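Local coordinates for protein aldehyde Dehydrogenase (Burkholderia cenocepacia, PDB 4O6R) that probably oxidises aldehydes to carboxylic acids with NAD(P)+ as cofactor, at residues Val372-Ala382 / Gly393-Phe401. Sequence-based numbering, arbitrary orientation.
Sequences VRPTIVEAKHA and GPFVTVLRF
Val372 starts the contact by laying CG1 against the ring of Pro394, 3.7 Å from its CG. Pro394, at the centre of an inverse gamma turn, offers its carbonyl to the neighbouring strand, and Thr375 N hydrogen-bonds to Pro394 O at 2.9 Å. The hydroxyl of Thr375 turns back to Arg373 O, while CG2, anti to the backbone N, meets Phe395 CD2 obliquely at 3.9 Å. Ile376 faces the other side of the sheet, where its CG1 runs alongside Val396 CG1 and its CG2 meets Val398 CG2; Phe309 and Ala313 of helix 302-315 pack on Ile376. Val377 returns to the side of Thr375, its CG2 3.8 Å from Phe395 CZ; from helix 334-349, Ala347 touches Val377 and Val344 touches Phe395. Val377 N and O hydrogen-bond to Val396 O and Val398 N, continuing the parallel pairing of strands 375-378 and 395-401. The two belong to a beta-alpha-beta unit, with the short helix 385-388 in the connection, in the mixed sheet of the catalytic domain of the aldehyde dehydrogenase fold, where 375-378 lies between 353-356 and 395-401. At Glu378, CG lies anti to the backbone N (chi1 -172°) and a bend at chi2 brings the carboxylate round to Arg400. Glu378 OE2 takes Arg400 NE on its syn lone pair at 2.6 Å, with the two flat groups 22° from coplanar; Arg400 NH2 adds weak bonds to both oxygens of Glu378. Glu299 and Asp303 also form salt bridges with this guanidinium. Ala379 N closes the backbone pairing on Val398 O, and its CB touches Thr397 CG2 at 3.6 Å. Ala382 lies against the end of Leu399, whose CD1 is 4.1 Å from Ala382 CB.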
ATOM      1  N   VAL A 372     -19.775 -24.068 -35.734  1.00 12.28           N
ATOM      2  CA  VAL A 372     -21.126 -23.544 -35.664  1.00 12.61           C
ATOM      3  C   VAL A 372     -21.112 -22.055 -36.011  1.00 12.62           C
ATOM      4  O   VAL A 372     -20.155 -21.341 -35.693  1.00 12.57           O
ATOM      5  CB  VAL A 372     -21.773 -23.853 -34.297  1.00 12.62           C
ATOM      6  CG1 VAL A 372     -21.046 -23.187 -33.159  1.00 12.23           C
ATOM      7  CG2 VAL A 372     -23.234 -23.449 -34.285  1.00 12.87           C
ATOM      8  N   ARG A 373     -22.156 -21.591 -36.678  1.00 12.95           N
ATOM      9  CA  ARG A 373     -22.249 -20.191 -37.058  0.60 13.29           C
ATOM     10  C   ARG A 373     -22.561 -19.309 -35.850  1.00 12.41           C
ATOM     11  O   ARG A 373     -23.147 -19.773 -34.887  1.00 12.09           O
ATOM     12  CB  ARG A 373     -23.333 -19.985 -38.112  0.60 14.31           C
ATOM     13  CG  ARG A 373     -23.019 -20.677 -39.435  0.60 15.88           C
ATOM     14  CD  ARG A 373     -24.137 -20.482 -40.442  0.60 17.21           C
ATOM     15  NE  ARG A 373     -25.432 -20.729 -39.821  0.60 17.99           N
ATOM     16  CZ  ARG A 373     -26.236 -21.750 -40.089  0.60 19.42           C
ATOM     17  NH1 ARG A 373     -27.371 -21.840 -39.405  0.60 19.60           N
ATOM     18  NH2 ARG A 373     -25.944 -22.662 -41.047  0.60 19.97           N
ATOM     19  N   PRO A 374     -22.145 -18.042 -35.904  1.00 11.78           N
ATOM     20  CA  PRO A 374     -22.520 -17.088 -34.857  1.00 11.33           C
ATOM     21  C   PRO A 374     -24.025 -17.082 -34.709  1.00 11.28           C
ATOM     22  O   PRO A 374     -24.743 -16.982 -35.708  1.00 11.59           O
ATOM     23  CB  PRO A 374     -22.013 -15.744 -35.392  1.00 11.40           C
ATOM     24  CG  PRO A 374     -20.904 -16.098 -36.320  1.00 11.82           C
ATOM     25  CD  PRO A 374     -21.265 -17.439 -36.923  1.00 12.06           C
ATOM     26  N   THR A 375     -24.489 -17.247 -33.483  1.00 11.01           N
ATOM     27  CA  THR A 375     -25.893 -17.488 -33.197  1.00 11.08           C
ATOM     28  C   THR A 375     -26.417 -16.394 -32.244  1.00 10.75           C
ATOM     29  O   THR A 375     -25.780 -16.082 -31.237  1.00 10.38           O
ATOM     30  CB  THR A 375     -26.062 -18.884 -32.602  1.00 11.20           C
ATOM     31  OG1 THR A 375     -25.602 -19.868 -33.541  1.00 11.61           O
ATOM     32  CG2 THR A 375     -27.484 -19.167 -32.285  1.00 11.45           C
ATOM     33  N   ILE A 376     -27.537 -15.792 -32.629  1.00 10.80           N
ATOM     34  CA  ILE A 376     -28.207 -14.738 -31.886  1.00 10.86           C
ATOM     35  C   ILE A 376     -29.656 -15.150 -31.651  1.00 11.32           C
ATOM     36  O   ILE A 376     -30.389 -15.389 -32.613  1.00 11.71           O
ATOM     37  CB  ILE A 376     -28.166 -13.407 -32.681  1.00 10.82           C
ATOM     38  CG1 ILE A 376     -26.734 -12.954 -32.901  1.00 10.60           C
ATOM     39  CG2 ILE A 376     -28.936 -12.292 -31.960  1.00 10.77           C
ATOM     40  CD1 ILE A 376     -26.638 -11.797 -33.878  1.00 10.88           C
ATOM     41  N   VAL A 377     -30.068 -15.206 -30.382  1.00 11.46           N
ATOM     42  CA  VAL A 377     -31.404 -15.639 -30.017  1.00 12.17           C
ATOM     43  C   VAL A 377     -32.048 -14.585 -29.152  1.00 12.82           C
ATOM     44  O   VAL A 377     -31.491 -14.220 -28.118  1.00 12.68           O
ATOM     45  CB  VAL A 377     -31.390 -16.942 -29.187  1.00 12.08           C
ATOM     46  CG1 VAL A 377     -32.781 -17.288 -28.718  1.00 12.35           C
ATOM     47  CG2 VAL A 377     -30.807 -18.075 -29.992  1.00 12.26           C
ATOM     48  N   GLU A 378     -33.222 -14.114 -29.553  1.00 14.19           N
ATOM     49  CA  GLU A 378     -33.980 -13.237 -28.700  1.00 15.76           C
ATOM     50  C   GLU A 378     -34.853 -14.077 -27.779  1.00 15.99           C
ATOM     51  O   GLU A 378     -35.697 -14.835 -28.262  1.00 15.54           O
ATOM     52  CB  GLU A 378     -34.781 -12.235 -29.509  1.00 17.70           C
ATOM     53  CG  GLU A 378     -35.434 -11.194 -28.622  1.00 20.37           C
ATOM     54  CD  GLU A 378     -35.525  -9.791 -29.243  1.00 22.38           C
ATOM     55  OE1 GLU A 378     -35.325  -9.575 -30.464  1.00 23.64           O
ATOM     56  OE2 GLU A 378     -35.829  -8.896 -28.463  1.00 26.07           O
ATOM     57  N   ALA A 379     -34.644 -13.958 -26.463  1.00 15.85           N
ATOM     58  CA  ALA A 379     -35.351 -14.820 -25.493  1.00 17.36           C
ATOM     59  C   ALA A 379     -36.698 -14.256 -25.103  1.00 19.51           C
ATOM     60  O   ALA A 379     -36.881 -13.045 -25.045  1.00 20.81           O
ATOM     61  CB  ALA A 379     -34.532 -15.032 -24.245  1.00 16.70           C
ATOM     62  N   LYS A 380     -37.637 -15.147 -24.815  1.00 20.88           N
ATOM     63  CA  LYS A 380     -38.967 -14.738 -24.380  1.00 22.34           C
ATOM     64  C   LYS A 380     -38.912 -14.146 -22.976  1.00 22.41           C
ATOM     65  O   LYS A 380     -39.599 -13.178 -22.722  1.00 23.86           O
ATOM     66  CB  LYS A 380     -39.931 -15.930 -24.480  1.00 23.33           C
ATOM     67  CG  LYS A 380     -41.399 -15.636 -24.269  1.00 24.32           C
ATOM     68  CD  LYS A 380     -42.197 -16.937 -24.330  1.00 24.87           C
ATOM     69  CE  LYS A 380     -43.655 -16.729 -23.935  1.00 25.71           C
ATOM     70  NZ  LYS A 380     -44.322 -18.027 -23.650  1.00 26.29           N
ATOM     71  N   HIS A 381     -38.057 -14.688 -22.092  1.00 21.42           N
ATOM     72  CA  HIS A 381     -37.891 -14.209 -20.700  1.00 20.56           C
ATOM     73  C   HIS A 381     -36.430 -14.321 -20.207  1.00 19.75           C
ATOM     74  O   HIS A 381     -35.679 -15.241 -20.640  1.00 19.26           O
ATOM     75  CB  HIS A 381     -38.758 -15.036 -19.712  1.00 21.54           C
ATOM     76  CG  HIS A 381     -40.205 -15.199 -20.105  1.00 22.70           C
ATOM     77  ND1 HIS A 381     -41.122 -14.170 -20.052  1.00 22.52           N
ATOM     78  CD2 HIS A 381     -40.905 -16.299 -20.478  1.00 23.62           C
ATOM     79  CE1 HIS A 381     -42.308 -14.612 -20.417  1.00 23.70           C
ATOM     80  NE2 HIS A 381     -42.207 -15.904 -20.679  1.00 24.75           N
ATOM     81  N   ALA A 382     -36.040 -13.445 -19.274  1.00 18.31           N
ATOM     82  CA  ALA A 382     -34.717 -13.506 -18.617  1.00 17.79           C
ATOM     83  C   ALA A 382     -34.454 -14.794 -17.802  1.00 17.69           C
ATOM     84  O   ALA A 382     -33.311 -15.079 -17.420  1.00 16.34           O
ATOM     85  CB  ALA A 382     -34.528 -12.323 -17.696  1.00 17.66           C
ATOM     86  N   GLY A 393     -20.365 -20.786 -26.153  1.00 16.48           N
ATOM     87  CA  GLY A 393     -20.152 -20.878 -27.613  1.00 14.95           C
ATOM     88  C   GLY A 393     -20.467 -19.517 -28.198  1.00 13.62           C
ATOM     89  O   GLY A 393     -20.770 -18.565 -27.431  1.00 12.93           O
ATOM     90  N   PRO A 394     -20.429 -19.405 -29.539  1.00 12.60           N
ATOM     91  CA  PRO A 394     -20.608 -18.109 -30.186  1.00 11.93           C
ATOM     92  C   PRO A 394     -22.100 -17.841 -30.255  1.00 11.58           C
ATOM     93  O   PRO A 394     -22.700 -17.894 -31.322  1.00 11.16           O
ATOM     94  CB  PRO A 394     -20.014 -18.327 -31.579  1.00 12.34           C
ATOM     95  CG  PRO A 394     -20.258 -19.782 -31.857  1.00 12.82           C
ATOM     96  CD  PRO A 394     -20.098 -20.463 -30.508  1.00 12.69           C
ATOM     97  N   PHE A 395     -22.685 -17.600 -29.087  1.00 10.68           N
ATOM     98  CA  PHE A 395     -24.117 -17.712 -28.891  1.00 10.65           C
ATOM     99  C   PHE A 395     -24.530 -16.615 -27.934  1.00  9.93           C
ATOM    100  O   PHE A 395     -24.127 -16.624 -26.805  1.00  9.53           O
ATOM    101  CB  PHE A 395     -24.415 -19.104 -28.292  1.00 10.99           C
ATOM    102  CG  PHE A 395     -25.866 -19.417 -28.090  1.00 11.47           C
ATOM    103  CD1 PHE A 395     -26.642 -18.699 -27.178  1.00 11.63           C
ATOM    104  CD2 PHE A 395     -26.455 -20.488 -28.746  1.00 11.88           C
ATOM    105  CE1 PHE A 395     -27.975 -19.014 -26.988  1.00 12.20           C
ATOM    106  CE2 PHE A 395     -27.781 -20.823 -28.531  1.00 12.46           C
ATOM    107  CZ  PHE A 395     -28.555 -20.089 -27.658  1.00 12.23           C
ATOM    108  N   VAL A 396     -25.319 -15.661 -28.397  1.00  9.66           N
ATOM    109  CA  VAL A 396     -25.744 -14.554 -27.527  1.00  9.54           C
ATOM    110  C   VAL A 396     -27.265 -14.519 -27.377  1.00  9.42           C
ATOM    111  O   VAL A 396     -27.999 -14.748 -28.333  1.00  9.38           O
ATOM    112  CB  VAL A 396     -25.157 -13.194 -28.006  1.00  9.55           C
ATOM    113  CG1 VAL A 396     -25.577 -12.879 -29.438  1.00  9.83           C
ATOM    114  CG2 VAL A 396     -25.501 -12.063 -27.026  1.00  9.63           C
ATOM    115  N   THR A 397     -27.707 -14.298 -26.147  1.00  9.02           N
ATOM    116  CA  THR A 397     -29.110 -14.191 -25.817  1.00  9.18           C
ATOM    117  C   THR A 397     -29.492 -12.732 -25.578  1.00  9.09           C
ATOM    118  O   THR A 397     -28.854 -12.039 -24.785  1.00  8.69           O
ATOM    119  CB  THR A 397     -29.445 -15.030 -24.592  1.00  9.47           C
ATOM    120  OG1 THR A 397     -29.066 -16.396 -24.852  1.00  9.66           O
ATOM    121  CG2 THR A 397     -30.953 -14.946 -24.285  1.00  9.77           C
ATOM    122  N   VAL A 398     -30.529 -12.290 -26.293  1.00  9.34           N
ATOM    123  CA  VAL A 398     -30.955 -10.904 -26.261  1.00  9.52           C
ATOM    124  C   VAL A 398     -32.176 -10.753 -25.398  1.00  9.89           C
ATOM    125  O   VAL A 398     -33.156 -11.522 -25.534  1.00  9.95           O
ATOM    126  CB  VAL A 398     -31.294 -10.378 -27.649  1.00  9.79           C
ATOM    127  CG1 VAL A 398     -31.530  -8.867 -27.614  1.00  9.92           C
ATOM    128  CG2 VAL A 398     -30.190 -10.708 -28.626  1.00  9.76           C
ATOM    129  N   LEU A 399     -32.121  -9.723 -24.555  1.00 10.07           N
ATOM    130  CA  LEU A 399     -33.203  -9.325 -23.678  1.00 10.69           C
ATOM    131  C   LEU A 399     -33.365  -7.799 -23.809  1.00 10.83           C
ATOM    132  O   LEU A 399     -32.400  -7.102 -24.133  1.00 10.48           O
ATOM    133  CB  LEU A 399     -32.845  -9.674 -22.232  1.00 10.99           C
ATOM    134  CG  LEU A 399     -32.638 -11.160 -21.903  1.00 11.34           C
ATOM    135  CD1 LEU A 399     -31.869 -11.352 -20.622  1.00 11.43           C
ATOM    136  CD2 LEU A 399     -33.973 -11.862 -21.854  1.00 11.95           C
ATOM    137  N   ARG A 400     -34.574  -7.293 -23.588  1.00 11.01           N
ATOM    138  CA  ARG A 400     -34.846  -5.870 -23.689  1.00 11.28           C
ATOM    139  C   ARG A 400     -35.284  -5.307 -22.334  1.00 11.31           C
ATOM    140  O   ARG A 400     -35.792  -6.047 -21.494  1.00 11.24           O
ATOM    141  CB  ARG A 400     -35.954  -5.615 -24.724  1.00 11.99           C
ATOM    142  CG  ARG A 400     -35.563  -6.076 -26.113  1.00 12.35           C
ATOM    143  CD  ARG A 400     -36.652  -5.782 -27.107  1.00 13.43           C
ATOM    144  NE  ARG A 400     -36.388  -6.388 -28.393  1.00 13.96           N
ATOM    145  CZ  ARG A 400     -36.720  -5.831 -29.546  1.00 14.79           C
ATOM    146  NH1 ARG A 400     -37.305  -4.638 -29.577  1.00 14.95           N
ATOM    147  NH2 ARG A 400     -36.412  -6.457 -30.671  1.00 15.38           N
ATOM    148  N   PHE A 401     -35.103  -4.001 -22.161  1.00 11.23           N
ATOM    149  CA  PHE A 401     -35.498  -3.301 -20.942  1.00 11.52           C
ATOM    150  C   PHE A 401     -35.914  -1.886 -21.222  1.00 12.04           C
ATOM    151  O   PHE A 401     -35.644  -1.352 -22.299  1.00 12.04           O
ATOM    152  CB  PHE A 401     -34.347  -3.292 -19.924  1.00 11.01           C
ATOM    153  CG  PHE A 401     -33.182  -2.400 -20.310  1.00 10.67           C
ATOM    154  CD1 PHE A 401     -32.208  -2.856 -21.186  1.00 10.42           C
ATOM    155  CD2 PHE A 401     -33.078  -1.098 -19.833  1.00 10.83           C
ATOM    156  CE1 PHE A 401     -31.126  -2.056 -21.540  1.00 10.24           C
ATOM    157  CE2 PHE A 401     -32.003  -0.294 -20.174  1.00 10.58           C
ATOM    158  CZ  PHE A 401     -31.023  -0.775 -21.035  1.00 10.39           C
TER
HETATM  159  O   HOH W   1     -36.067 -10.510 -25.595  1.00 35.76           O